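Side-chain contacts in tyrosine recombinase XerH (Helicobacter pylori, PDB 5JK0), which cuts and rejoins DNA at specific sites as a tyrosine recombinase, taking part in chromosome segregation: residues H84-K89 with L110-S115; G135-I140 with Y154-K159. All blocks are in the same frame, centred on the assembly; numbering follows the deposited sequence.

How the contacts relate
Both contacts lie in the helical N-terminal part of the chain, away from the predicted active-site residues, and their centres are about 15 Å apart. They come in series: contact 1 joins helices 74-93 and 107-117, and contact 2 joins the next helix, 123-143, to the loop that follows it. Leu110, on the helix of contact 1, packs on both segments of contact 2: its CD1 lies 3.6 Å from Ile156 CG2 and 3.9 Å from Phe137 CE2. Packing thus runs from one contact to the next through Leu110, consistent with both belonging to one helical core-binding unit. Contact 1 also borders a second subunit, whereas no other protein chain touches the segments of contact 2.

Contact 1: residues H84-K89 with L110-S115; sequences HEYFSK and LAEFLS
Glu112 reaches toward the hydroxyl end of Tyr86 without meeting it directly: Glu112 OE1 stands 4.0 Å from Tyr86 OH, and the carboxylate plane is almost perpendicular to the phenol ring, at 87°. A water bridges the two from one side of the line between them. It donates to Glu112 OE1 at 2.8 Å and lies in the plane of the Tyr86 ring, at its edge, only 2.4 Å from Tyr86 OH, a length short enough to make its exact position doubtful. The other carboxylate oxygen, OE2, forms a salt bridge with Arg25 of the second subunit, so Glu112 ties the intrachain contact to the subunit interface.

Phe113 provides the apolar half. Its CB sits over one face of the Tyr86 ring, displaced toward the CE2 and CD2 rim, as a CH-pi contact 4.1 Å from the ring centroid. Because Phe113 has CG opposite the backbone N (chi1 161°), its ring leans back along Tyr86, and Phe113 CD1 comes to rest 3.8 Å from Tyr86 CB. The two rings meet obliquely, planes at 51° and centroids 5.5 Å apart. Beyond this pair, Phe113 has an edge-to-face partner in Phe83 and packs on Leu133 of helix 123-143, while Tyr86 also touches Phe43 of the second subunit.

Farther along, Ser115 belongs to the subunit interface, packing on Thr29 of the second subunit.

The aromatic pair joins helices 74-93 and 107-117 within the helical, SAM-like core-binding domain of this phage-integrase-family recombinase, beside the interface with the second subunit.

Contact 2: residues G135-I140 with Y154-K159; sequences GLFSYI and YNITLK
Phe137 projects from helix 123-143 like a peg onto the flat ring of Tyr154. Its CD1 stands 3.8 Å above the plane of the Tyr154 ring and over the centre, so that all six ring carbons of Tyr154 lie 4.0 to 4.1 Å from Phe137 CD1. The pair is a T-shaped (edge-to-face) stack, with the edge of Phe137 turned to the face of Tyr154, planes at 63° and centroids 5.0 Å apart.

One helical turn on, Ile140 supplies a second bump. Its CG2 methyl meets the rim of Tyr154 rather than the face, coming within 3.8 Å of CE2 near the ring plane. Phe137 and Ile140 therefore form a step on the helix: the phenol lies with one face on the phenylalanine and one edge against the isoleucine. In Tyr154 the ring is swung opposite the carbonyl carbon (chi1 -78°), which directs it back to the helix from an irregular loop.

Ile156 packs near the root of the phenylalanine: Ile156 CG1 lies 4.2 Å from Phe137 CB. Ile105 packs on both aromatic side chains. Hydrogen bonds from the backbone N atoms of Tyr154 and Asn155 to the Asp141 carboxylate hold this part of the loop beside the helix.

The Tyr154 hydroxyl is satisfied outside the pair, through a hydrogen bond with Leu102 O. Everything that crosses between 135-140 and 154-159 is apolar or aromatic; with no hydrogen bond between the two segments, apolar packing and fit of shape carry their contact.

Contact 1: residues H84-K89 with L110-S115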
loop_
_atom_site.group_PDB
_atom_site.type_symbol
_atom_site.label_atom_id
_atom_site.label_comp_id
_atom_site.label_asym_id
_atom_site.label_seq_id
_atom_site.Cartn_x
_atom_site.Cartn_y
_atom_site.Cartn_z
ATOM N N HIS D 84 -28.799 -8.954 -11.991
ATOM C CA HIS D 84 -30.245 -9.027 -12.147
ATOM C C HIS D 84 -30.730 -10.452 -11.909
ATOM O O HIS D 84 -31.730 -10.670 -11.225
ATOM C CB HIS D 84 -30.676 -8.554 -13.533
ATOM C CG HIS D 84 -32.088 -8.912 -13.873
ATOM N ND1 HIS D 84 -32.412 -10.023 -14.622
ATOM C CD2 HIS D 84 -33.261 -8.318 -13.553
ATOM C CE1 HIS D 84 -33.725 -10.093 -14.754
ATOM N NE2 HIS D 84 -34.264 -9.071 -14.114
ATOM N N GLU D 85 -30.010 -11.412 -12.479
ATOM C CA GLU D 85 -30.305 -12.827 -12.279
ATOM C C GLU D 85 -30.222 -13.190 -10.800
ATOM O O GLU D 85 -31.063 -13.924 -10.282
ATOM C CB GLU D 85 -29.341 -13.693 -13.091
ATOM C CG GLU D 85 -29.456 -15.183 -12.822
ATOM C CD GLU D 85 -28.380 -15.985 -13.528
ATOM O OE1 GLU D 85 -28.620 -16.423 -14.672
ATOM O OE2 GLU D 85 -27.294 -16.173 -12.940
ATOM N N TYR D 86 -29.201 -12.665 -10.132
ATOM C CA TYR D 86 -29.025 -12.859 -8.699
ATOM C C TYR D 86 -30.189 -12.272 -7.911
ATOM O O TYR D 86 -30.807 -12.958 -7.099
ATOM C CB TYR D 86 -27.704 -12.231 -8.236
ATOM C CG TYR D 86 -27.593 -12.046 -6.737
ATOM C CD1 TYR D 86 -27.238 -13.105 -5.909
ATOM C CD2 TYR D 86 -27.833 -10.808 -6.151
ATOM C CE1 TYR D 86 -27.133 -12.938 -4.538
ATOM C CE2 TYR D 86 -27.733 -10.633 -4.783
ATOM C CZ TYR D 86 -27.383 -11.699 -3.982
ATOM O OH TYR D 86 -27.283 -11.523 -2.621
ATOM N N PHE D 87 -30.485 -11.001 -8.162
ATOM C CA PHE D 87 -31.494 -10.275 -7.398
ATOM C C PHE D 87 -32.892 -10.874 -7.550
ATOM O O PHE D 87 -33.683 -10.856 -6.609
ATOM C CB PHE D 87 -31.513 -8.800 -7.814
ATOM C CG PHE D 87 -32.507 -7.968 -7.053
ATOM C CD1 PHE D 87 -32.222 -7.524 -5.772
ATOM C CD2 PHE D 87 -33.726 -7.629 -7.618
ATOM C CE1 PHE D 87 -33.135 -6.761 -5.067
ATOM C CE2 PHE D 87 -34.643 -6.866 -6.919
ATOM C CZ PHE D 87 -34.345 -6.430 -5.644
ATOM N N SER D 88 -33.191 -11.403 -8.731
ATOM C CA SER D 88 -34.520 -11.945 -9.005
ATOM C C SER D 88 -34.835 -13.166 -8.145
ATOM O O SER D 88 -35.992 -13.409 -7.804
ATOM C CB SER D 88 -34.655 -12.303 -10.487
ATOM O OG SER D 88 -33.722 -13.302 -10.859
ATOM N N LYS D 89 -33.805 -13.929 -7.792
ATOM C CA LYS D 89 -34.000 -15.133 -6.993
ATOM C C LYS D 89 -33.600 -14.930 -5.533
ATOM O O LYS D 89 -34.096 -15.627 -4.648
ATOM C CB LYS D 89 -33.214 -16.303 -7.592
ATOM C CG LYS D 89 -31.714 -16.070 -7.691
ATOM C CD LYS D 89 -31.011 -17.271 -8.301
ATOM C CE LYS D 89 -29.510 -17.050 -8.394
ATOM N NZ LYS D 89 -28.811 -18.235 -8.965
ATOM N N LEU D 110 -24.476 -6.323 -2.302
ATOM C CA LEU D 110 -23.544 -6.285 -3.424
ATOM C C LEU D 110 -22.272 -7.064 -3.098
ATOM O O LEU D 110 -21.695 -7.717 -3.967
ATOM C CB LEU D 110 -23.200 -4.841 -3.800
ATOM C CG LEU D 110 -24.359 -3.947 -4.254
ATOM C CD1 LEU D 110 -23.838 -2.655 -4.865
ATOM C CD2 LEU D 110 -25.261 -4.674 -5.235
ATOM N N ALA D 111 -21.843 -6.989 -1.842
ATOM C CA ALA D 111 -20.659 -7.717 -1.393
ATOM C C ALA D 111 -20.887 -9.223 -1.455
ATOM O O ALA D 111 -19.990 -9.981 -1.828
ATOM C CB ALA D 111 -20.280 -7.295 0.018
ATOM N N GLU D 112 -22.092 -9.650 -1.092
ATOM C CA GLU D 112 -22.448 -11.064 -1.131
ATOM C C GLU D 112 -22.550 -11.564 -2.568
ATOM O O GLU D 112 -22.144 -12.685 -2.873
ATOM C CB GLU D 112 -23.766 -11.312 -0.389
ATOM C CG GLU D 112 -23.680 -11.081 1.112
ATOM C CD GLU D 112 -24.962 -11.446 1.837
ATOM O OE1 GLU D 112 -25.955 -11.792 1.163
ATOM O OE2 GLU D 112 -24.973 -11.392 3.085
ATOM N N PHE D 113 -23.092 -10.725 -3.446
ATOM C CA PHE D 113 -23.172 -11.050 -4.866
ATOM C C PHE D 113 -21.784 -11.265 -5.456
ATOM O O PHE D 113 -21.567 -12.199 -6.227
ATOM C CB PHE D 113 -23.901 -9.943 -5.634
ATOM C CG PHE D 113 -23.637 -9.956 -7.116
ATOM C CD1 PHE D 113 -24.190 -10.935 -7.925
ATOM C CD2 PHE D 113 -22.839 -8.984 -7.701
ATOM C CE1 PHE D 113 -23.948 -10.949 -9.289
ATOM C CE2 PHE D 113 -22.593 -8.992 -9.062
ATOM C CZ PHE D 113 -23.149 -9.975 -9.857
ATOM N N LEU D 114 -20.849 -10.396 -5.086
ATOM C CA LEU D 114 -19.479 -10.481 -5.579
ATOM C C LEU D 114 -18.788 -11.765 -5.129
ATOM O O LEU D 114 -18.115 -12.423 -5.920
ATOM C CB LEU D 114 -18.668 -9.268 -5.120
ATOM C CG LEU D 114 -18.964 -7.942 -5.821
ATOM C CD1 LEU D 114 -18.139 -6.818 -5.211
ATOM C CD2 LEU D 114 -18.693 -8.057 -7.314
ATOM N N SER D 115 -18.958 -12.119 -3.860
ATOM C CA SER D 115 -18.318 -13.309 -3.307
ATOM C C SER D 115 -18.780 -14.582 -4.012
ATOM O O SER D 115 -17.984 -15.484 -4.269
ATOM C CB SER D 115 -18.595 -13.415 -1.807
ATOM O OG SER D 115 -19.981 -13.589 -1.560
HETATM O O HOH W 1 -26.704 -13.292 -1.041
#

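Contact 2: residues G135-I140 with Y154-K159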
loop_
_atom_site.group_PDB
_atom_site.type_symbol
_atom_site.label_atom_id
_atom_site.label_comp_id
_atom_site.label_asym_id
_atom_site.label_seq_id
_atom_site.Cartn_x
_atom_site.Cartn_y
_atom_site.Cartn_z
ATOM N N GLY D 135 -20.714 1.827 -11.112
ATOM C CA GLY D 135 -21.198 2.686 -12.176
ATOM C C GLY D 135 -22.711 2.715 -12.280
ATOM O O GLY D 135 -23.305 3.765 -12.526
ATOM N N LEU D 136 -23.338 1.557 -12.089
ATOM C CA LEU D 136 -24.789 1.445 -12.205
ATOM C C LEU D 136 -25.513 2.277 -11.152
ATOM O O LEU D 136 -26.407 3.057 -11.474
ATOM C CB LEU D 136 -25.225 -0.017 -12.094
ATOM C CG LEU D 136 -26.737 -0.260 -12.091
ATOM C CD1 LEU D 136 -27.369 0.226 -13.391
ATOM C CD2 LEU D 136 -27.055 -1.731 -11.855
ATOM N N PHE D 137 -25.121 2.110 -9.893
ATOM C CA PHE D 137 -25.815 2.768 -8.790
ATOM C C PHE D 137 -25.386 4.223 -8.619
ATOM O O PHE D 137 -26.096 5.016 -8.000
ATOM C CB PHE D 137 -25.603 1.986 -7.492
ATOM C CG PHE D 137 -26.287 0.649 -7.482
ATOM C CD1 PHE D 137 -27.632 0.548 -7.163
ATOM C CD2 PHE D 137 -25.593 -0.503 -7.810
ATOM C CE1 PHE D 137 -28.270 -0.679 -7.163
ATOM C CE2 PHE D 137 -26.226 -1.734 -7.813
ATOM C CZ PHE D 137 -27.566 -1.820 -7.490
ATOM N N SER D 138 -24.228 4.575 -9.170
ATOM C CA SER D 138 -23.833 5.977 -9.242
ATOM C C SER D 138 -24.726 6.680 -10.254
ATOM O O SER D 138 -25.106 7.836 -10.075
ATOM C CB SER D 138 -22.360 6.124 -9.631
ATOM O OG SER D 138 -22.007 7.488 -9.787
ATOM N N TYR D 139 -25.060 5.958 -11.319
ATOM C CA TYR D 139 -25.942 6.462 -12.363
ATOM C C TYR D 139 -27.367 6.637 -11.845
ATOM O O TYR D 139 -28.027 7.631 -12.143
ATOM C CB TYR D 139 -25.922 5.517 -13.567
ATOM C CG TYR D 139 -26.864 5.900 -14.688
ATOM C CD1 TYR D 139 -26.482 6.816 -15.662
ATOM C CD2 TYR D 139 -28.132 5.337 -14.777
ATOM C CE1 TYR D 139 -27.342 7.163 -16.688
ATOM C CE2 TYR D 139 -28.994 5.679 -15.798
ATOM C CZ TYR D 139 -28.596 6.591 -16.751
ATOM O OH TYR D 139 -29.458 6.928 -17.768
ATOM N N ILE D 140 -27.837 5.666 -11.065
ATOM C CA ILE D 140 -29.183 5.721 -10.504
ATOM C C ILE D 140 -29.326 6.890 -9.528
ATOM O O ILE D 140 -30.348 7.576 -9.513
ATOM C CB ILE D 140 -29.551 4.404 -9.791
ATOM C CG1 ILE D 140 -29.527 3.236 -10.781
ATOM C CG2 ILE D 140 -30.923 4.508 -9.147
ATOM C CD1 ILE D 140 -29.841 1.891 -10.154
ATOM N N TYR D 154 -28.105 5.881 -2.972
ATOM C CA TYR D 154 -27.502 4.609 -2.586
ATOM C C TYR D 154 -26.150 4.822 -1.920
ATOM O O TYR D 154 -25.879 4.267 -0.854
ATOM C CB TYR D 154 -27.342 3.693 -3.801
ATOM C CG TYR D 154 -28.619 3.014 -4.238
ATOM C CD1 TYR D 154 -29.049 1.843 -3.627
ATOM C CD2 TYR D 154 -29.393 3.538 -5.268
ATOM C CE1 TYR D 154 -30.215 1.214 -4.024
ATOM C CE2 TYR D 154 -30.561 2.915 -5.674
ATOM C CZ TYR D 154 -30.966 1.755 -5.047
ATOM O OH TYR D 154 -32.124 1.130 -5.443
ATOM N N ASN D 155 -25.309 5.630 -2.564
ATOM C CA ASN D 155 -23.960 5.924 -2.086
ATOM C C ASN D 155 -23.148 4.654 -1.836
ATOM O O ASN D 155 -22.539 4.486 -0.779
ATOM C CB ASN D 155 -24.015 6.775 -0.814
ATOM C CG ASN D 155 -22.672 7.390 -0.463
ATOM O OD1 ASN D 155 -21.782 7.489 -1.308
ATOM N ND2 ASN D 155 -22.520 7.803 0.790
ATOM N N ILE D 156 -23.157 3.756 -2.815
ATOM C CA ILE D 156 -22.363 2.537 -2.736
ATOM C C ILE D 156 -20.895 2.862 -2.983
ATOM O O ILE D 156 -20.555 3.506 -3.975
ATOM C CB ILE D 156 -22.833 1.483 -3.753
ATOM C CG1 ILE D 156 -24.330 1.208 -3.589
ATOM C CG2 ILE D 156 -22.031 0.202 -3.595
ATOM C CD1 ILE D 156 -24.697 0.608 -2.251
ATOM N N THR D 157 -20.028 2.418 -2.080
ATOM C CA THR D 157 -18.607 2.720 -2.188
ATOM C C THR D 157 -17.770 1.464 -2.412
ATOM O O THR D 157 -16.834 1.475 -3.215
ATOM C CB THR D 157 -18.092 3.449 -0.933
ATOM O OG1 THR D 157 -18.335 2.643 0.226
ATOM C CG2 THR D 157 -18.799 4.786 -0.769
ATOM N N LEU D 158 -18.117 0.390 -1.704
ATOM C CA LEU D 158 -17.376 -0.869 -1.767
ATOM C C LEU D 158 -15.887 -0.638 -1.524
ATOM O O LEU D 158 -15.055 -0.936 -2.382
ATOM C CB LEU D 158 -17.594 -1.560 -3.115
ATOM C CG LEU D 158 -19.021 -2.025 -3.417
ATOM C CD1 LEU D 158 -19.122 -2.567 -4.834
ATOM C CD2 LEU D 158 -19.461 -3.076 -2.411
ATOM N N LYS D 159 -15.566 -0.102 -0.348
ATOM C CA LYS D 159 -14.197 0.274 -0.001
ATOM C C LYS D 159 -13.219 -0.891 -0.123
ATOM O O LYS D 159 -12.030 -0.687 -0.376
ATOM C CB LYS D 159 -14.150 0.844 1.418
#